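Er-derived vesicles protein ERV41 (Saccharomyces cerevisiae, PDB 3ZLC) is a constituent of COPII-coated vesicles leaving the endoplasmic reticulum, needed for efficient transport of some secretory proteins to the Golgi, and facilitates retrograde transport. Local coordinates at residues W34-R40 and E131-K137; K153-V157 and M231-F235. All blocks are in the same frame, centred on the assembly; numbering follows the deposited sequence.

Contact 1 (W34-R40 and E131-K137); sequences WLQINVR and ELQITAK
Gln-36 and Thr-135 face each other as a hydrogen-bonded pair, and the glutamine side chain leans over its partner toward the next residue. With CG set between the backbone N and the carbonyl carbon (chi1 71°) and the chain extended beyond it, the amide passes Thr-135 OG1 and its NE2 donates to Ala-136 O at 3.2 Å, with the acceptor near the amide plane. The other end of that amide, Gln-36 OE1, takes a bond from Asn-38 ND2 at 2.9 Å; the donor stands above the carbonyl plane rather than on a lone pair. A water accepts from the same ND2, donates to Gln-36 O and lies 2.8 Å from Thr-135 OG1, tying both strands together on this polar face. Strands 35-40 and 131-136 are antiparallel neighbours (163°) in a mixed sheet of the lumenal domain, flanked by strand 47-48 beyond the first and strand 233-240 beyond the second. Further along the same face, Arg-40 and Glu-131 run side by side. Glu-131 OE1 meets the guanidinium at its edge in a long salt bridge, 3.7 Å from Arg-40 NH2, the two planes 60° apart. Gln-133 NE2 holds the other carboxylate oxygen, Glu-131 OE2, from above the carboxylate plane at 2.7 Å. The reverse face is apolar: Leu-132 CD1 reaches across to both Val-39 CG2 (3.6 Å) and Ile-37 CG2 (3.7 Å), while Ile-37 and Ile-134 lie alongside through their CG1 atoms. Val-119, Ile-123 and Val-125 of strand 117-126 pack against this face.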
ATOM      1  N   TRP A  34      -6.851  -1.158 -16.177  1.00 21.25           N
ATOM      2  CA  TRP A  34      -7.993  -1.832 -15.553  1.00 29.69           C
ATOM      3  C   TRP A  34      -8.247  -1.279 -14.151  1.00 31.15           C
ATOM      4  O   TRP A  34      -9.283  -1.555 -13.541  1.00 24.54           O
ATOM      5  CB  TRP A  34      -7.741  -3.342 -15.416  1.00 25.78           C
ATOM      6  CG  TRP A  34      -7.622  -4.100 -16.713  1.00 23.36           C
ATOM      7  CD1 TRP A  34      -6.515  -4.755 -17.173  1.00 28.88           C
ATOM      8  CD2 TRP A  34      -8.644  -4.304 -17.698  1.00 24.26           C
ATOM      9  NE1 TRP A  34      -6.783  -5.341 -18.382  1.00 24.97           N
ATOM     10  CE2 TRP A  34      -8.080  -5.073 -18.732  1.00 25.18           C
ATOM     11  CE3 TRP A  34      -9.977  -3.897 -17.816  1.00 25.13           C
ATOM     12  CZ2 TRP A  34      -8.800  -5.455 -19.859  1.00 26.89           C
ATOM     13  CZ3 TRP A  34     -10.694  -4.278 -18.936  1.00 26.83           C
ATOM     14  CH2 TRP A  34     -10.104  -5.046 -19.946  1.00 27.76           C
ATOM     15  N   LEU A  35      -7.280  -0.526 -13.626  1.00 20.96           N
ATOM     16  CA  LEU A  35      -7.280  -0.161 -12.208  1.00 23.53           C
ATOM     17  C   LEU A  35      -7.870   1.214 -11.940  1.00 26.04           C
ATOM     18  O   LEU A  35      -7.742   2.129 -12.767  1.00 25.13           O
ATOM     19  CB  LEU A  35      -5.851  -0.212 -11.642  1.00 20.92           C
ATOM     20  CG  LEU A  35      -5.193  -1.592 -11.659  1.00 22.03           C
ATOM     21  CD1 LEU A  35      -3.783  -1.547 -11.079  1.00 22.20           C
ATOM     22  CD2 LEU A  35      -6.055  -2.613 -10.926  1.00 22.44           C
ATOM     23  N   GLN A  36      -8.514   1.356 -10.781  1.00 20.32           N
ATOM     24  CA  GLN A  36      -8.868   2.675 -10.271  1.00 21.02           C
ATOM     25  C   GLN A  36      -8.424   2.781  -8.812  1.00 23.35           C
ATOM     26  O   GLN A  36      -8.431   1.790  -8.062  1.00 22.98           O
ATOM     27  CB  GLN A  36     -10.370   2.951 -10.418  1.00 27.76           C
ATOM     28  CG  GLN A  36     -11.263   2.148  -9.475  1.00 33.78           C
ATOM     29  CD  GLN A  36     -12.703   2.643  -9.479  1.00 51.86           C
ATOM     30  OE1 GLN A  36     -12.959   3.846  -9.378  1.00 57.31           O
ATOM     31  NE2 GLN A  36     -13.649   1.715  -9.600  1.00 53.15           N
ATOM     32  N   ILE A  37      -8.013   3.976  -8.409  1.00 23.45           N
ATOM     33  CA  ILE A  37      -7.526   4.182  -7.045  1.00 22.74           C
ATOM     34  C   ILE A  37      -8.362   5.297  -6.425  1.00 23.38           C
ATOM     35  O   ILE A  37      -8.445   6.398  -6.993  1.00 24.95           O
ATOM     36  CB  ILE A  37      -6.034   4.517  -7.058  1.00 19.99           C
ATOM     37  CG1 ILE A  37      -5.253   3.355  -7.690  1.00 23.00           C
ATOM     38  CG2 ILE A  37      -5.503   4.820  -5.643  1.00 16.82           C
ATOM     39  CD1 ILE A  37      -3.813   3.629  -7.832  1.00 29.61           C
ATOM     40  N   ASN A  38      -9.024   4.992  -5.305  1.00 21.27           N
ATOM     41  CA  ASN A  38      -9.897   5.951  -4.630  0.75 25.42           C
ATOM     42  C   ASN A  38      -9.441   6.223  -3.193  1.00 23.83           C
ATOM     43  O   ASN A  38      -8.855   5.352  -2.544  1.00 22.11           O
ATOM     44  CB  ASN A  38     -11.335   5.429  -4.589  0.75 25.60           C
ATOM     45  CG  ASN A  38     -12.034   5.493  -5.949  0.75 36.26           C
ATOM     46  OD1 ASN A  38     -12.649   6.504  -6.300  0.75 35.87           O
ATOM     47  ND2 ASN A  38     -11.954   4.401  -6.710  0.75 31.83           N
ATOM     48  N   VAL A  39      -9.725   7.427  -2.702  1.00 21.24           N
ATOM     49  CA  VAL A  39      -9.530   7.753  -1.291  1.00 21.28           C
ATOM     50  C   VAL A  39     -10.898   8.150  -0.757  1.00 23.04           C
ATOM     51  O   VAL A  39     -11.682   8.830  -1.442  1.00 22.11           O
ATOM     52  CB  VAL A  39      -8.518   8.909  -1.064  1.00 29.12           C
ATOM     53  CG1 VAL A  39      -8.561   9.381   0.387  1.00 32.87           C
ATOM     54  CG2 VAL A  39      -7.119   8.466  -1.383  1.00 31.64           C
ATOM     55  N   ARG A  40     -11.234   7.696   0.441  1.00 21.02           N
ATOM     56  CA  ARG A  40     -12.391   8.283   1.092  1.00 27.37           C
ATOM     57  C   ARG A  40     -12.123   8.403   2.574  1.00 33.25           C
ATOM     58  O   ARG A  40     -11.264   7.698   3.110  1.00 26.06           O
ATOM     59  CB  ARG A  40     -13.670   7.501   0.804  1.00 42.26           C
ATOM     60  CG  ARG A  40     -13.624   6.047   1.183  1.00 50.18           C
ATOM     61  CD  ARG A  40     -15.026   5.589   1.537  1.00 66.13           C
ATOM     62  NE  ARG A  40     -15.064   4.203   1.997  1.00 78.02           N
ATOM     63  CZ  ARG A  40     -16.181   3.537   2.275  1.00 83.49           C
ATOM     64  NH1 ARG A  40     -17.361   4.128   2.136  1.00 80.96           N
ATOM     65  NH2 ARG A  40     -16.115   2.279   2.689  1.00 85.23           N
ATOM     66  N   GLU A 131      -9.591   5.621   4.055  1.00 18.33           N
ATOM     67  CA  GLU A 131      -9.209   4.385   3.384  1.00 20.25           C
ATOM     68  C   GLU A 131      -8.733   4.682   1.956  1.00 19.15           C
ATOM     69  O   GLU A 131      -9.323   5.504   1.259  1.00 22.08           O
ATOM     70  CB  GLU A 131     -10.413   3.426   3.418  1.00 26.45           C
ATOM     71  CG  GLU A 131     -10.392   2.271   2.439  1.00 42.64           C
ATOM     72  CD  GLU A 131     -11.671   1.451   2.521  1.00 48.55           C
ATOM     73  OE1 GLU A 131     -12.553   1.792   3.338  1.00 54.51           O
ATOM     74  OE2 GLU A 131     -11.798   0.465   1.776  1.00 46.76           O
ATOM     75  N   LEU A 132      -7.635   4.042   1.555  1.00 14.89           N
ATOM     76  CA  LEU A 132      -7.150   4.109   0.176  1.00 14.26           C
ATOM     77  C   LEU A 132      -7.469   2.773  -0.490  1.00 20.60           C
ATOM     78  O   LEU A 132      -7.122   1.720   0.053  1.00 19.55           O
ATOM     79  CB  LEU A 132      -5.641   4.308   0.183  1.00 14.87           C
ATOM     80  CG  LEU A 132      -4.931   4.238  -1.161  1.00 23.52           C
ATOM     81  CD1 LEU A 132      -5.285   5.448  -1.979  1.00 22.47           C
ATOM     82  CD2 LEU A 132      -3.437   4.175  -0.931  1.00 34.99           C
ATOM     83  N   GLN A 133      -8.116   2.816  -1.657  1.00 17.10           N
ATOM     84  CA  GLN A 133      -8.627   1.616  -2.323  1.00 22.95           C
ATOM     85  C   GLN A 133      -8.040   1.459  -3.725  1.00 24.28           C
ATOM     86  O   GLN A 133      -8.115   2.381  -4.550  1.00 21.88           O
ATOM     87  CB  GLN A 133     -10.169   1.686  -2.435  1.00 25.95           C
ATOM     88  CG  GLN A 133     -10.899   2.004  -1.116  1.00 31.69           C
ATOM     89  CD  GLN A 133     -12.411   2.050  -1.280  1.00 41.31           C
ATOM     90  OE1 GLN A 133     -12.912   2.397  -2.346  1.00 46.94           O
ATOM     91  NE2 GLN A 133     -13.140   1.686  -0.229  1.00 44.51           N
ATOM     92  N   ILE A 134      -7.471   0.284  -3.996  1.00 17.59           N
ATOM     93  CA  ILE A 134      -7.069  -0.086  -5.354  1.00 21.08           C
ATOM     94  C   ILE A 134      -7.976  -1.227  -5.849  1.00 20.67           C
ATOM     95  O   ILE A 134      -7.872  -2.348  -5.349  1.00 27.05           O
ATOM     96  CB  ILE A 134      -5.617  -0.589  -5.364  1.00 20.79           C
ATOM     97  CG1 ILE A 134      -4.676   0.469  -4.767  1.00 19.92           C
ATOM     98  CG2 ILE A 134      -5.184  -0.979  -6.773  1.00 20.81           C
ATOM     99  CD1 ILE A 134      -3.235  -0.012  -4.627  1.00 29.92           C
ATOM    100  N   THR A 135      -8.854  -0.942  -6.810  1.00 18.31           N
ATOM    101  CA  THR A 135      -9.792  -1.934  -7.332  1.00 20.78           C
ATOM    102  C   THR A 135      -9.877  -1.894  -8.859  1.00 21.88           C
ATOM    103  O   THR A 135      -9.194  -1.092  -9.521  1.00 22.28           O
ATOM    104  CB  THR A 135     -11.231  -1.746  -6.764  1.00 22.16           C
ATOM    105  OG1 THR A 135     -11.778  -0.519  -7.259  1.00 26.30           O
ATOM    106  CG2 THR A 135     -11.236  -1.720  -5.248  1.00 24.70           C
ATOM    107  N   ALA A 136     -10.710  -2.771  -9.423  1.00 25.32           N
ATOM    108  CA  ALA A 136     -10.941  -2.760 -10.871  1.00 29.43           C
ATOM    109  C   ALA A 136     -11.872  -1.612 -11.234  1.00 31.59           C
ATOM    110  O   ALA A 136     -12.744  -1.259 -10.437  1.00 34.17           O
ATOM    111  CB  ALA A 136     -11.540  -4.063 -11.319  1.00 36.34           C
ATOM    112  N   LYS A 137     -11.690  -1.022 -12.418  1.00 31.01           N
ATOM    113  CA  LYS A 137     -12.648  -0.038 -12.925  1.00 41.31           C
ATOM    114  C   LYS A 137     -13.968  -0.748 -13.150  1.00 43.29           C
ATOM    115  O   LYS A 137     -13.992  -1.866 -13.670  1.00 38.72           O
ATOM    116  CB  LYS A 137     -12.177   0.573 -14.247  1.00 41.97           C
ATOM    117  CG  LYS A 137     -11.136   1.672 -14.110  1.00 40.56           C
ATOM    118  CD  LYS A 137     -10.656   2.094 -15.492  1.00 44.47           C
ATOM    119  CE  LYS A 137      -9.493   3.072 -15.403  1.00 38.53           C
ATOM    120  NZ  LYS A 137      -8.983   3.387 -16.778  1.00 37.45           N
TER
HETATM  121  O   HOH W   1     -11.707  -2.539 -14.690  1.00 50.48           O
HETATM  122  O   HOH W   2     -10.826   1.823  -6.145  1.00 41.90           O

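Contact 2 (K153-V157 and M231-F235); sequences KFNHV and MPGIF
The backbones of Phe-154 and Gly-233 approach to 6.0 Å between their CA atoms, without pairing as strands, and the contact is made by side chains laid against residues 232-234. Phe-154 spreads its ring flat over the glycine: Gly-233 CA sits 3.6 Å from the ring centroid and only 2° off the normal, a CH-pi contact centred on the face. The main chain at Gly-233 takes up a conformation suited to glycine, in which a CB would be jammed against Pro-232 O. Pro-232 adds its CG, 4.1 Å from Phe-154 CE2. At the other end Ile-234 fills the angle between Phe-154 and His-156. Its CG1 lies anti to the carbonyl carbon (chi1 -61°), from where CD1 extends to 3.6 Å from His-156 CB, while CG1 stands over a face of the imidazole, 4.3 Å from its centroid. Both ring nitrogens are engaged: His-156 ND1 donates to Phe-154 O at 2.9 Å, nearly in its own ring plane and in the carbonyl plane, and NE2 is hydrogen-bonded to Tyr-191 OH. These two bonds restrain the ring's rotation, and Tyr-189 packs against it edge-to-face. Strand 156-163 belongs to the sheet that also holds strand 19-28, and strand 233-240 to the one holding strand 130-136, making this apolar and aromatic packing a buried junction between the two beta-sheets of the lumenal domain.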
ATOM      1  N   LYS A 153      -5.870  -9.598 -11.223  1.00 23.76           N
ATOM      2  CA  LYS A 153      -5.112 -10.375 -10.258  1.00 20.56           C
ATOM      3  C   LYS A 153      -4.559  -9.409  -9.236  1.00 22.13           C
ATOM      4  O   LYS A 153      -3.817  -8.489  -9.594  1.00 17.95           O
ATOM      5  CB  LYS A 153      -3.967 -11.123 -10.941  1.00 24.82           C
ATOM      6  CG  LYS A 153      -4.402 -12.202 -11.921  1.00 28.48           C
ATOM      7  CD  LYS A 153      -3.277 -13.193 -12.183  1.00 35.35           C
ATOM      8  CE  LYS A 153      -2.438 -12.784 -13.371  1.00 43.71           C
ATOM      9  NZ  LYS A 153      -3.214 -12.862 -14.639  1.00 40.14           N
ATOM     10  N   PHE A 154      -4.917  -9.601  -7.968  1.00 22.85           N
ATOM     11  CA  PHE A 154      -4.497  -8.649  -6.940  1.00 18.08           C
ATOM     12  C   PHE A 154      -3.291  -9.085  -6.108  1.00 15.99           C
ATOM     13  O   PHE A 154      -3.032  -8.532  -5.034  1.00 16.81           O
ATOM     14  CB  PHE A 154      -5.693  -8.222  -6.074  1.00 18.46           C
ATOM     15  CG  PHE A 154      -6.700  -7.390  -6.835  1.00 23.57           C
ATOM     16  CD1 PHE A 154      -6.398  -6.086  -7.207  1.00 23.04           C
ATOM     17  CD2 PHE A 154      -7.934  -7.922  -7.204  1.00 29.58           C
ATOM     18  CE1 PHE A 154      -7.321  -5.311  -7.928  1.00 26.91           C
ATOM     19  CE2 PHE A 154      -8.862  -7.159  -7.920  1.00 28.70           C
ATOM     20  CZ  PHE A 154      -8.555  -5.854  -8.284  1.00 27.08           C
ATOM     21  N   ASN A 155      -2.534 -10.053  -6.621  1.00 20.37           N
ATOM     22  CA  ASN A 155      -1.175 -10.269  -6.129  1.00 17.14           C
ATOM     23  C   ASN A 155      -0.470  -8.918  -6.149  1.00 16.98           C
ATOM     24  O   ASN A 155      -0.677  -8.112  -7.052  1.00 18.89           O
ATOM     25  CB  ASN A 155      -0.421 -11.261  -7.027  1.00 20.57           C
ATOM     26  CG  ASN A 155      -1.168 -12.564  -7.203  1.00 23.20           C
ATOM     27  OD1 ASN A 155      -1.622 -13.162  -6.231  1.00 24.17           O
ATOM     28  ND2 ASN A 155      -1.318 -13.001  -8.447  1.00 21.72           N
ATOM     29  N   HIS A 156       0.344  -8.632  -5.141  1.00 15.31           N
ATOM     30  CA  HIS A 156       0.950  -7.310  -5.113  1.00 14.03           C
ATOM     31  C   HIS A 156       2.238  -7.308  -4.319  1.00 14.83           C
ATOM     32  O   HIS A 156       2.488  -8.209  -3.509  1.00 14.00           O
ATOM     33  CB  HIS A 156      -0.033  -6.274  -4.543  1.00 14.59           C
ATOM     34  CG  HIS A 156      -0.469  -6.564  -3.141  1.00 17.85           C
ATOM     35  ND1 HIS A 156      -1.470  -7.461  -2.848  1.00 17.00           N
ATOM     36  CD2 HIS A 156      -0.039  -6.076  -1.946  1.00 16.01           C
ATOM     37  CE1 HIS A 156      -1.644  -7.519  -1.536  1.00 16.01           C
ATOM     38  NE2 HIS A 156      -0.790  -6.687  -0.967  1.00 17.12           N
ATOM     39  N   VAL A 157       3.068  -6.306  -4.595  1.00 16.40           N
ATOM     40  CA  VAL A 157       4.305  -6.092  -3.857  1.00 13.16           C
ATOM     41  C   VAL A 157       4.228  -4.691  -3.318  1.00 16.05           C
ATOM     42  O   VAL A 157       3.968  -3.756  -4.072  1.00 16.14           O
ATOM     43  CB  VAL A 157       5.528  -6.137  -4.788  1.00 15.48           C
ATOM     44  CG1 VAL A 157       6.790  -5.686  -4.028  1.00 17.76           C
ATOM     45  CG2 VAL A 157       5.709  -7.549  -5.340  1.00 14.40           C
ATOM     46  N   MET A 231     -16.826  -5.058  -4.720  1.00 67.75           N
ATOM     47  CA  MET A 231     -15.711  -5.214  -5.657  1.00 63.98           C
ATOM     48  C   MET A 231     -14.393  -5.515  -4.923  1.00 51.45           C
ATOM     49  O   MET A 231     -14.095  -4.896  -3.898  1.00 46.66           O
ATOM     50  CB  MET A 231     -15.583  -3.999  -6.593  1.00 70.47           C
ATOM     51  CG  MET A 231     -15.738  -2.632  -5.927  1.00 73.55           C
ATOM     52  SD  MET A 231     -15.293  -1.253  -7.022  1.00115.88           S
ATOM     53  CE  MET A 231     -16.878  -0.802  -7.733  1.00 56.13           C
ATOM     54  N   PRO A 232     -13.613  -6.488  -5.437  1.00 45.25           N
ATOM     55  CA  PRO A 232     -12.388  -6.943  -4.771  1.00 35.40           C
ATOM     56  C   PRO A 232     -11.208  -6.004  -5.004  1.00 23.03           C
ATOM     57  O   PRO A 232     -11.302  -5.099  -5.835  1.00 27.91           O
ATOM     58  CB  PRO A 232     -12.112  -8.295  -5.440  1.00 32.64           C
ATOM     59  CG  PRO A 232     -12.671  -8.151  -6.814  1.00 39.13           C
ATOM     60  CD  PRO A 232     -13.897  -7.271  -6.658  1.00 41.87           C
ATOM     61  N   GLY A 233     -10.108  -6.210  -4.284  1.00 19.51           N
ATOM     62  CA  GLY A 233      -8.947  -5.365  -4.491  1.00 16.80           C
ATOM     63  C   GLY A 233      -8.016  -5.307  -3.308  1.00 17.36           C
ATOM     64  O   GLY A 233      -7.917  -6.242  -2.508  1.00 16.46           O
ATOM     65  N   ILE A 234      -7.308  -4.194  -3.206  1.00 15.20           N
ATOM     66  CA  ILE A 234      -6.306  -4.034  -2.170  1.00 13.63           C
ATOM     67  C   ILE A 234      -6.684  -2.761  -1.426  1.00 18.27           C
ATOM     68  O   ILE A 234      -6.778  -1.687  -2.030  1.00 20.47           O
ATOM     69  CB  ILE A 234      -4.895  -3.891  -2.777  1.00 16.32           C
ATOM     70  CG1 ILE A 234      -4.519  -5.143  -3.583  1.00 19.57           C
ATOM     71  CG2 ILE A 234      -3.858  -3.668  -1.665  1.00 14.66           C
ATOM     72  CD1 ILE A 234      -3.369  -4.920  -4.586  1.00 19.36           C
ATOM     73  N   PHE A 235      -6.914  -2.881  -0.119  1.00 14.88           N
ATOM     74  CA  PHE A 235      -7.433  -1.758   0.668  1.00 20.59           C
ATOM     75  C   PHE A 235      -6.539  -1.416   1.855  1.00 19.67           C
ATOM     76  O   PHE A 235      -6.157  -2.293   2.639  1.00 18.63           O
ATOM     77  CB  PHE A 235      -8.836  -2.091   1.183  1.00 17.11           C
ATOM     78  CG  PHE A 235      -9.845  -2.396   0.083  1.00 23.17           C
ATOM     79  CD1 PHE A 235      -9.922  -3.668  -0.484  1.00 21.19           C
ATOM     80  CD2 PHE A 235     -10.731  -1.420  -0.357  1.00 27.72           C
ATOM     81  CE1 PHE A 235     -10.856  -3.953  -1.491  1.00 17.74           C
ATOM     82  CE2 PHE A 235     -11.677  -1.698  -1.363  1.00 29.24           C
ATOM     83  CZ  PHE A 235     -11.736  -2.964  -1.924  1.00 25.78           C
TER

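Overall arrangement
Contact 2 is wholly buried and contact 1 mostly so; their centres lie about 10 Å apart, and they meet in the sheet where strands 130-136 and 233-240 are neighbours. Ile-134 N probably bonds to Ile-234 O, at 2.9 Å, so the two are linked directly through the backbone; Phe-235 also packs against Glu-131 and Gln-133. Contact 1 lies within that sheet and joins adjacent strands by a ladder of main-chain bonds, with a polar face and more accessible residues such as Trp-34, Arg-40 and the exposed Lys-137 at its ends. Contact 2 instead bridges to the other sheet, has a much smaller interface, and depends on ring faces and aliphatic branches, with no hydrogen bond between its two segments.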